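Local coordinates for B-agarase (PDB 4BQ2), which probably cleaves beta-1,4 linkages of agarose from the chain end, as an exo-acting beta-agarase of glycoside hydrolase family 50, at residues G322-S327 with Y361-H366; N357-R362 with E374-Y379. All coordinates share one frame; numbering follows the deposited sequence.

Contact 1. Residues G322-S327 with Y361-H366; sequences GLMAVS and YRRSAH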
loop_
_atom_site.group_PDB
_atom_site.type_symbol
_atom_site.label_atom_id
_atom_site.label_comp_id
_atom_site.label_asym_id
_atom_site.label_seq_id
_atom_site.Cartn_x
_atom_site.Cartn_y
_atom_site.Cartn_z
ATOM N N GLY A 322 -10.420 17.338 -1.622
ATOM C CA GLY A 322 -9.636 18.199 -2.517
ATOM C C GLY A 322 -8.581 18.928 -1.695
ATOM O O GLY A 322 -8.723 19.037 -0.461
ATOM N N LEU A 323 -7.531 19.414 -2.359
ATOM C CA LEU A 323 -6.577 20.348 -1.719
ATOM C C LEU A 323 -7.322 21.618 -1.240
ATOM O O LEU A 323 -8.097 22.217 -1.995
ATOM C CB LEU A 323 -5.409 20.701 -2.653
ATOM C CG LEU A 323 -4.427 19.571 -3.036
ATOM C CD1 LEU A 323 -3.271 20.095 -3.887
ATOM C CD2 LEU A 323 -3.881 18.856 -1.803
ATOM N N MET A 324 -7.109 21.999 0.019
ATOM C CA MET A 324 -7.879 23.100 0.614
ATOM C C MET A 324 -7.295 24.467 0.239
ATOM O O MET A 324 -6.113 24.725 0.476
ATOM C CB MET A 324 -7.942 22.955 2.137
ATOM C CG MET A 324 -8.832 23.998 2.804
ATOM S SD MET A 324 -8.759 23.998 4.608
ATOM C CE MET A 324 -9.593 22.478 5.022
ATOM N N ALA A 325 -8.127 25.337 -0.326
ATOM C CA ALA A 325 -7.679 26.683 -0.694
ATOM C C ALA A 325 -7.413 27.466 0.586
ATOM O O ALA A 325 -8.328 27.762 1.343
ATOM C CB ALA A 325 -8.718 27.392 -1.562
ATOM N N VAL A 326 -6.147 27.780 0.830
ATOM C CA VAL A 326 -5.747 28.493 2.043
ATOM C C VAL A 326 -5.946 30.011 1.849
ATOM O O VAL A 326 -5.375 30.594 0.920
ATOM C CB VAL A 326 -4.287 28.176 2.415
ATOM C CG1 VAL A 326 -3.811 29.089 3.523
ATOM C CG2 VAL A 326 -4.140 26.706 2.824
ATOM N N SER A 327 -6.749 30.617 2.726
ATOM C CA SER A 327 -7.073 32.055 2.671
ATOM C C SER A 327 -5.928 32.954 3.172
ATOM O O SER A 327 -5.123 32.532 4.001
ATOM C CB SER A 327 -8.294 32.345 3.540
ATOM O OG SER A 327 -7.925 32.263 4.902
ATOM N N TYR A 361 -4.256 22.488 3.504
ATOM C CA TYR A 361 -4.371 22.304 4.947
ATOM C C TYR A 361 -5.120 21.005 5.237
ATOM O O TYR A 361 -6.222 20.794 4.723
ATOM C CB TYR A 361 -5.078 23.483 5.619
ATOM C CG TYR A 361 -4.976 23.398 7.126
ATOM C CD1 TYR A 361 -3.881 23.953 7.802
ATOM C CD2 TYR A 361 -5.945 22.719 7.881
ATOM C CE1 TYR A 361 -3.774 23.854 9.181
ATOM C CE2 TYR A 361 -5.833 22.615 9.271
ATOM C CZ TYR A 361 -4.738 23.179 9.908
ATOM O OH TYR A 361 -4.611 23.074 11.284
ATOM N N ARG A 362 -4.539 20.141 6.062
ATOM C CA ARG A 362 -5.260 18.942 6.489
ATOM C C ARG A 362 -5.685 19.073 7.955
ATOM O O ARG A 362 -4.911 19.536 8.776
ATOM C CB ARG A 362 -4.406 17.695 6.240
ATOM C CG ARG A 362 -4.267 17.327 4.763
ATOM C CD ARG A 362 -5.620 17.272 4.040
ATOM N NE ARG A 362 -5.531 16.617 2.729
ATOM C CZ ARG A 362 -6.306 16.897 1.684
ATOM N NH1 ARG A 362 -7.245 17.850 1.745
ATOM N NH2 ARG A 362 -6.120 16.230 0.545
ATOM N N ARG A 363 -6.920 18.686 8.277
ATOM C CA ARG A 363 -7.442 18.873 9.642
ATOM C C ARG A 363 -7.233 17.632 10.486
ATOM O O ARG A 363 -7.454 17.649 11.695
ATOM C CB ARG A 363 -8.903 19.317 9.605
ATOM C CG ARG A 363 -9.081 20.621 8.835
ATOM C CD ARG A 363 -10.525 20.798 8.409
ATOM N NE ARG A 363 -10.803 20.106 7.144
ATOM C CZ ARG A 363 -11.852 20.353 6.356
ATOM N NH1 ARG A 363 -12.753 21.293 6.684
ATOM N NH2 ARG A 363 -12.001 19.664 5.229
ATOM N N SER A 364 -6.762 16.566 9.853
ATOM C CA SER A 364 -6.415 15.343 10.571
ATOM C C SER A 364 -5.292 14.623 9.825
ATOM O O SER A 364 -4.927 15.013 8.708
ATOM C CB SER A 364 -7.629 14.429 10.704
ATOM O OG SER A 364 -8.092 14.071 9.415
ATOM N N ALA A 365 -4.740 13.585 10.453
ATOM C CA ALA A 365 -3.700 12.764 9.845
ATOM C C ALA A 365 -3.856 11.380 10.436
ATOM O O ALA A 365 -4.358 11.248 11.550
ATOM C CB ALA A 365 -2.315 13.313 10.174
ATOM N N HIS A 366 -3.435 10.347 9.711
ATOM C CA HIS A 366 -3.495 8.995 10.279
ATOM C C HIS A 366 -2.335 8.829 11.247
ATOM O O HIS A 366 -2.505 8.308 12.356
ATOM C CB HIS A 366 -3.433 7.930 9.186
ATOM C CG HIS A 366 -3.147 6.547 9.694
ATOM N ND1 HIS A 366 -4.145 5.650 10.044
ATOM C CD2 HIS A 366 -1.977 5.895 9.882
ATOM C CE1 HIS A 366 -3.590 4.504 10.413
ATOM N NE2 HIS A 366 -2.278 4.627 10.321
#
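With its CG anti to the backbone N (chi1 -175°) and its chain turned only at the thioether (chi3 -71°), Met324 runs alongside the side chain of Tyr361 and swings its methyl end over Arg363. The sulfur rests on the tyrosine's first carbon, SD of Met324 lying 3.9 Å from CB of Tyr361. Beyond it, CE of Met324 sits over the centre of the Arg363 guanidinium, 3.4 Å from its CZ, so a methyl group covers one face of the charged plane while the two side chains cross at about a right angle. That leaves the N-H groups at the guanidinium's rim for polar partners: Arg363 makes a salt bridge with Glu318 and a hydrogen bond to the carbonyl of Ala308.

Arg362 starts out away from the loop but bends at chi2 (-50°), which brings its guanidinium back to the chain at Gly322. NH1 of Arg362 donates to O of Gly322 at 2.9 Å; the acceptor lies close to the guanidinium plane, although the donor stands well above the carbonyl plane. The other terminal nitrogen, NH2, bonds to the carbonyls of Ser292 and Lys321, so one arginine ties several backbone oxygens together. CG2 of Val326 packs more loosely, 4.4 Å from CB of Tyr361. The backbone N of Tyr361, on the outermost strand of the sheet, is buried here without a hydrogen-bond partner. The arrangement is an irregular loop laid along the edge of a four-stranded antiparallel sheet, with arginine-to-carbonyl bonding and methionine packing in place of strand pairing.

Contact 2. Residues N357-R362 with E374-Y379; sequences NHYNYR and EAYSFY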
loop_
_atom_site.group_PDB
_atom_site.type_symbol
_atom_site.label_atom_id
_atom_site.label_comp_id
_atom_site.label_asym_id
_atom_site.label_seq_id
_atom_site.Cartn_x
_atom_site.Cartn_y
_atom_site.Cartn_z
ATOM N N ASN A 357 -0.846 29.325 -4.331
ATOM C CA ASN A 357 -2.110 28.586 -4.332
ATOM C C ASN A 357 -1.915 27.060 -4.170
ATOM O O ASN A 357 -2.889 26.301 -4.114
ATOM C CB ASN A 357 -2.943 28.916 -5.567
ATOM C CG ASN A 357 -2.235 28.554 -6.846
ATOM O OD1 ASN A 357 -1.194 29.133 -7.194
ATOM N ND2 ASN A 357 -2.776 27.564 -7.547
ATOM N N HIS A 358 -0.671 26.604 -4.075
ATOM C CA HIS A 358 -0.431 25.173 -3.996
ATOM C C HIS A 358 -0.278 24.703 -2.549
ATOM O O HIS A 358 0.014 23.538 -2.293
ATOM C CB HIS A 358 0.695 24.733 -4.955
ATOM C CG HIS A 358 0.438 25.129 -6.382
ATOM N ND1 HIS A 358 -0.428 24.435 -7.203
ATOM C CD2 HIS A 358 0.886 26.176 -7.114
ATOM C CE1 HIS A 358 -0.486 25.026 -8.382
ATOM N NE2 HIS A 358 0.302 26.087 -8.355
ATOM N N TYR A 359 -0.492 25.625 -1.610
ATOM C CA TYR A 359 -0.654 25.279 -0.204
ATOM C C TYR A 359 -1.941 24.483 0.023
ATOM O O TYR A 359 -2.920 24.628 -0.713
ATOM C CB TYR A 359 -0.647 26.523 0.674
ATOM C CG TYR A 359 0.745 27.058 0.950
ATOM C CD1 TYR A 359 1.645 26.338 1.739
ATOM C CD2 TYR A 359 1.158 28.303 0.441
ATOM C CE1 TYR A 359 2.922 26.827 1.995
ATOM C CE2 TYR A 359 2.431 28.789 0.696
ATOM C CZ TYR A 359 3.300 28.049 1.479
ATOM O OH TYR A 359 4.572 28.535 1.727
ATOM N N ASN A 360 -1.904 23.637 1.046
ATOM C CA ASN A 360 -3.012 22.776 1.436
ATOM C C ASN A 360 -3.107 22.870 2.958
ATOM O O ASN A 360 -2.149 23.316 3.631
ATOM C CB ASN A 360 -2.716 21.328 0.989
ATOM C CG ASN A 360 -3.821 20.339 1.373
ATOM O OD1 ASN A 360 -5.003 20.682 1.417
ATOM N ND2 ASN A 360 -3.432 19.096 1.637
ATOM N N TYR A 361 -4.256 22.488 3.504
ATOM C CA TYR A 361 -4.371 22.304 4.947
ATOM C C TYR A 361 -5.120 21.005 5.237
ATOM O O TYR A 361 -6.222 20.794 4.723
ATOM C CB TYR A 361 -5.078 23.483 5.619
ATOM C CG TYR A 361 -4.976 23.398 7.126
ATOM C CD1 TYR A 361 -3.881 23.953 7.802
ATOM C CD2 TYR A 361 -5.945 22.719 7.881
ATOM C CE1 TYR A 361 -3.774 23.854 9.181
ATOM C CE2 TYR A 361 -5.833 22.615 9.271
ATOM C CZ TYR A 361 -4.738 23.179 9.908
ATOM O OH TYR A 361 -4.611 23.074 11.284
ATOM N N ARG A 362 -4.539 20.141 6.062
ATOM C CA ARG A 362 -5.260 18.942 6.489
ATOM C C ARG A 362 -5.685 19.073 7.955
ATOM O O ARG A 362 -4.911 19.536 8.776
ATOM C CB ARG A 362 -4.406 17.695 6.240
ATOM C CG ARG A 362 -4.267 17.327 4.763
ATOM C CD ARG A 362 -5.620 17.272 4.040
ATOM N NE ARG A 362 -5.531 16.617 2.729
ATOM C CZ ARG A 362 -6.306 16.897 1.684
ATOM N NH1 ARG A 362 -7.245 17.850 1.745
ATOM N NH2 ARG A 362 -6.120 16.230 0.545
ATOM N N GLU A 374 -0.507 22.866 7.885
ATOM C CA GLU A 374 -0.279 23.336 6.539
ATOM C C GLU A 374 0.539 22.278 5.779
ATOM O O GLU A 374 1.406 21.591 6.347
ATOM C CB GLU A 374 0.424 24.699 6.576
ATOM C CG GLU A 374 0.892 25.218 5.218
ATOM C CD GLU A 374 1.889 26.354 5.355
ATOM O OE1 GLU A 374 3.114 26.068 5.458
ATOM O OE2 GLU A 374 1.446 27.528 5.347
ATOM N N ALA A 375 0.194 22.100 4.507
ATOM C CA ALA A 375 0.929 21.205 3.631
ATOM C C ALA A 375 1.182 21.924 2.291
ATOM O O ALA A 375 0.552 22.951 2.009
ATOM C CB ALA A 375 0.165 19.891 3.469
ATOM N N TYR A 376 2.142 21.454 1.503
ATOM C CA TYR A 376 2.372 22.059 0.197
ATOM C C TYR A 376 2.480 20.959 -0.837
ATOM O O TYR A 376 3.080 19.913 -0.575
ATOM C CB TYR A 376 3.632 22.952 0.186
ATOM C CG TYR A 376 3.815 23.781 -1.088
ATOM C CD1 TYR A 376 3.098 24.961 -1.267
ATOM C CD2 TYR A 376 4.696 23.379 -2.095
ATOM C CE1 TYR A 376 3.249 25.738 -2.408
ATOM C CE2 TYR A 376 4.852 24.141 -3.253
ATOM C CZ TYR A 376 4.124 25.335 -3.391
ATOM O OH TYR A 376 4.240 26.128 -4.520
ATOM N N SER A 377 1.842 21.173 -1.987
ATOM C CA SER A 377 1.934 20.238 -3.104
ATOM C C SER A 377 2.913 20.749 -4.156
ATOM O O SER A 377 2.564 21.588 -5.004
ATOM C CB SER A 377 0.548 19.980 -3.743
ATOM O OG SER A 377 0.737 19.101 -4.852
ATOM N N PHE A 378 4.140 20.245 -4.100
ATOM C CA PHE A 378 5.137 20.562 -5.114
ATOM C C PHE A 378 4.710 20.074 -6.514
ATOM O O PHE A 378 4.928 20.771 -7.515
ATOM C CB PHE A 378 6.500 20.007 -4.717
ATOM C CG PHE A 378 7.129 20.762 -3.583
ATOM C CD1 PHE A 378 7.849 21.940 -3.831
ATOM C CD2 PHE A 378 6.992 20.313 -2.268
ATOM C CE1 PHE A 378 8.418 22.646 -2.764
ATOM C CE2 PHE A 378 7.564 21.014 -1.214
ATOM C CZ PHE A 378 8.268 22.177 -1.466
ATOM N N TYR A 379 4.098 18.896 -6.576
ATOM C CA TYR A 379 3.574 18.380 -7.865
ATOM C C TYR A 379 2.587 19.381 -8.497
ATOM O O TYR A 379 2.703 19.731 -9.674
ATOM C CB TYR A 379 2.919 16.988 -7.676
ATOM C CG TYR A 379 2.420 16.351 -8.957
ATOM C CD1 TYR A 379 3.270 15.616 -9.769
ATOM C CD2 TYR A 379 1.086 16.483 -9.355
ATOM C CE1 TYR A 379 2.821 15.030 -10.945
ATOM C CE2 TYR A 379 0.626 15.904 -10.536
ATOM C CZ TYR A 379 1.504 15.183 -11.325
ATOM O OH TYR A 379 1.045 14.611 -12.488
#
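The edge of the Tyr376 ring points into the face of Tyr359, a T-shaped pair with centroids 5.0 Å apart and planes at 70°. CD1 of Tyr376 makes the approach, coming down off-centre toward the rim of the other ring. On the same face of the sheet, with its CG anti to the backbone N (chi1 172°) and its chain extended, Glu374 reaches across to Tyr359, its CD 3.5 Å from CE1 of the ring and its carboxylate plane turned 34° from the ring plane. CE1 of Tyr376 also reaches back to CB of His358 at 3.7 Å. The Asn360 and Ala375 side chains meet on the reverse face, CB to CB at 4.1 Å.

Beneath these side chains is an antiparallel beta hairpin, strand 359-362 against strand 373-376. Asn360 and Ala375 form a hydrogen-bonded pair: N of Asn360 donates to O of Ala375 at 2.7 Å, and N of Ala375 returns the bond to O of Asn360 at 2.8 Å. Tyr359 with Tyr376 and Tyr361 with Glu374 are the flanking non-hydrogen-bonded pairs. A further, nearly straight bond runs from N of Ser377 to O of His358, 3.0 Å long, where the first chain is leaving a 3-10 turn and the second is about to enter helix 378-387.

Farther out, the Glu374 carboxylate is held by a salt bridge to Arg334 and hydrogen bonds to Thr298 and Tyr302, which fix it beside the aromatic ring. The Tyr359 hydroxyl is bonded to the carbonyl of Pro349. His358 is pinned at both ring nitrogens, by Ser380 and Glu384 of the helix that Ser377 N-caps.

How the contacts relate
Strand 359-362 is common to both contacts, whose centres are 8 Å apart: contact 2 pairs it with strand 373-376, and contact 1 lays the loop 322-327 along it. Asn360 joins them directly. Its backbone belongs to the hairpin ladder, while its OD1 probably accepts a hydrogen bond from N of Met324, 2.9 Å away. Leu323 reaches both segments of contact 2, with CD2 3.5 Å from ND2 of Asn360 and CD1 3.8 Å from CB of Ser377. A bound glycerol, probably from the crystallisation liquor, is hydrogen-bonded to N of Gly322. The calcium ion is bound by other residues, among them Asp7 and Asp185, and none of its ligands belongs to either contact.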